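Local coordinates for NOL1/NOP2/sun family protein (Enterococcus faecium, PDB 3M4X) that probably methylates ribosomal RNA as an RsmF-type cytosine methyltransferase, with a C-terminal PUA-like domain likely to bind the RNA, at residues N157-N162 with W353-L358. Residues are numbered along the deposited sequence; the frame is centred on the assembly and turned at random.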
loop_
_atom_site.group_PDB
_atom_site.type_symbol
_atom_site.label_atom_id
_atom_site.label_comp_id
_atom_site.label_asym_id
_atom_site.label_seq_id
_atom_site.Cartn_x
_atom_site.Cartn_y
_atom_site.Cartn_z
ATOM N N ASN A 157 6.378 -3.231 -9.725
ATOM C CA ASN A 157 6.306 -4.693 -9.647
ATOM C C ASN A 157 5.016 -5.229 -8.996
ATOM O O ASN A 157 5.008 -6.319 -8.416
ATOM C CB ASN A 157 7.529 -5.253 -8.904
ATOM C CG ASN A 157 7.583 -4.805 -7.451
ATOM O OD1 ASN A 157 6.964 -3.807 -7.082
ATOM N ND2 ASN A 157 8.324 -5.542 -6.620
ATOM N N ALA A 158 3.928 -4.473 -9.104
ATOM C CA ALA A 158 2.686 -4.864 -8.453
ATOM C C ALA A 158 1.628 -5.351 -9.439
ATOM O O ALA A 158 1.522 -4.845 -10.556
ATOM C CB ALA A 158 2.136 -3.715 -7.610
ATOM N N ILE A 159 0.863 -6.353 -9.016
ATOM C CA ILE A 159 -0.361 -6.736 -9.705
ATOM C C ILE A 159 -1.510 -6.375 -8.784
ATOM O O ILE A 159 -1.588 -6.880 -7.680
ATOM C CB ILE A 159 -0.430 -8.245 -9.947
ATOM C CG1 ILE A 159 0.786 -8.716 -10.742
ATOM C CG2 ILE A 159 -1.705 -8.594 -10.672
ATOM C CD1 ILE A 159 0.899 -8.076 -12.083
ATOM N N VAL A 160 -2.390 -5.488 -9.225
ATOM C CA VAL A 160 -3.540 -5.112 -8.414
ATOM C C VAL A 160 -4.765 -5.970 -8.764
ATOM O O VAL A 160 -5.234 -6.013 -9.904
ATOM C CB VAL A 160 -3.854 -3.604 -8.516
ATOM C CG1 VAL A 160 -5.137 -3.283 -7.795
ATOM C CG2 VAL A 160 -2.712 -2.793 -7.915
ATOM N N THR A 161 -5.266 -6.660 -7.755
ATOM C CA THR A 161 -6.315 -7.650 -7.922
ATOM C C THR A 161 -7.643 -7.199 -7.313
ATOM O O THR A 161 -7.680 -6.433 -6.338
ATOM C CB THR A 161 -5.868 -8.975 -7.290
ATOM O OG1 THR A 161 -5.020 -9.665 -8.217
ATOM C CG2 THR A 161 -7.038 -9.837 -6.987
ATOM N N ASN A 162 -8.733 -7.687 -7.892
ATOM C CA ASN A 162 -10.073 -7.329 -7.441
ATOM C C ASN A 162 -10.904 -8.563 -7.120
ATOM O O ASN A 162 -11.829 -8.895 -7.845
ATOM C CB ASN A 162 -10.769 -6.507 -8.520
ATOM C CG ASN A 162 -12.178 -6.146 -8.150
ATOM O OD1 ASN A 162 -13.027 -5.966 -9.021
ATOM N ND2 ASN A 162 -12.446 -6.040 -6.851
ATOM N N TRP A 353 2.171 -3.038 -21.142
ATOM C CA TRP A 353 2.459 -3.317 -19.746
ATOM C C TRP A 353 3.757 -4.063 -19.639
ATOM O O TRP A 353 4.097 -4.870 -20.498
ATOM C CB TRP A 353 1.365 -4.197 -19.132
ATOM C CG TRP A 353 0.077 -3.506 -18.932
ATOM C CD1 TRP A 353 -0.968 -3.446 -19.807
ATOM C CD2 TRP A 353 -0.326 -2.784 -17.769
ATOM N NE1 TRP A 353 -1.997 -2.718 -19.260
ATOM C CE2 TRP A 353 -1.622 -2.293 -18.009
ATOM C CE3 TRP A 353 0.285 -2.488 -16.548
ATOM C CZ2 TRP A 353 -2.315 -1.535 -17.078
ATOM C CZ3 TRP A 353 -0.405 -1.736 -15.627
ATOM C CH2 TRP A 353 -1.687 -1.266 -15.895
ATOM N N GLU A 354 4.478 -3.819 -18.557
ATOM C CA GLU A 354 5.665 -4.599 -18.279
ATOM C C GLU A 354 5.353 -5.360 -17.016
ATOM O O GLU A 354 5.146 -4.756 -15.962
ATOM C CB GLU A 354 6.879 -3.693 -18.081
ATOM C CG GLU A 354 8.141 -4.432 -17.666
ATOM C CD GLU A 354 9.314 -3.501 -17.487
ATOM O OE1 GLU A 354 9.268 -2.379 -18.033
ATOM O OE2 GLU A 354 10.278 -3.884 -16.797
ATOM N N VAL A 355 5.308 -6.684 -17.134
ATOM C CA VAL A 355 4.839 -7.549 -16.064
ATOM C C VAL A 355 6.001 -8.329 -15.472
ATOM O O VAL A 355 6.831 -8.855 -16.203
ATOM C CB VAL A 355 3.795 -8.552 -16.592
ATOM C CG1 VAL A 355 3.132 -9.279 -15.436
ATOM C CG2 VAL A 355 2.755 -7.831 -17.423
ATOM N N PRO A 356 6.064 -8.407 -14.137
ATOM C CA PRO A 356 7.171 -9.114 -13.498
ATOM C C PRO A 356 7.201 -10.563 -13.932
ATOM O O PRO A 356 6.170 -11.163 -14.226
ATOM C CB PRO A 356 6.837 -9.009 -12.012
ATOM C CG PRO A 356 5.976 -7.810 -11.912
ATOM C CD PRO A 356 5.148 -7.825 -13.149
ATOM N N GLU A 357 8.395 -11.125 -13.978
ATOM C CA GLU A 357 8.548 -12.480 -14.456
ATOM C C GLU A 357 7.913 -13.447 -13.466
ATOM O O GLU A 357 7.526 -14.547 -13.836
ATOM C CB GLU A 357 10.027 -12.798 -14.659
ATOM C CG GLU A 357 10.267 -13.839 -15.721
ATOM C CD GLU A 357 9.800 -13.377 -17.084
ATOM O OE1 GLU A 357 9.950 -12.175 -17.385
ATOM O OE2 GLU A 357 9.283 -14.214 -17.853
ATOM N N LEU A 358 7.799 -13.008 -12.214
ATOM C CA LEU A 358 7.258 -13.816 -11.131
ATOM C C LEU A 358 5.754 -13.996 -11.231
ATOM O O LEU A 358 5.188 -14.877 -10.590
ATOM C CB LEU A 358 7.560 -13.166 -9.776
ATOM C CG LEU A 358 8.873 -13.458 -9.064
ATOM C CD1 LEU A 358 9.077 -14.959 -8.965
ATOM C CD2 LEU A 358 10.013 -12.801 -9.806
#
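N157 is gripped by strand 132-136 through a backbone hydrogen bond with L133, and its ND2 makes a further, weak bond to the carbonyl of G131. Its backbone also meets P356: CG of the pyrrolidine ring lies 3.9 Å from N157 CA and equally 3.9 Å from N157 O. Of the N157 side chain it is CB that comes nearest, 4.2 Å from P356 CG; its CG stands between the backbone N and C (chi1 64°), which turns the carboxamide away from the ring.

The second point of contact is the end of I159. Its CG1 is anti to the backbone C (chi1 -57°) and CD1 is bent back from the extended position (chi2 -60°), which brings CD1 to 4.2 Å from V355 CG1 and 4.4 Å from P356 CD. The methyl thus bridges the last residue of strand 351-355 and the proline that follows. V367 and L132 also meet I159, and L132 touches P356 as well.

The contact therefore joins the first C-terminal domain to strand 158-161 of the Rossmann-like methyltransferase sheet, which is flanked by 132-136 and, antiparallel, by 367-370. Some 131 Å² is buried, mostly in apolar contacts, with N157 O also beside the ring; the directed bonds lie next to it, in the pairing of 158-161 with 367-370.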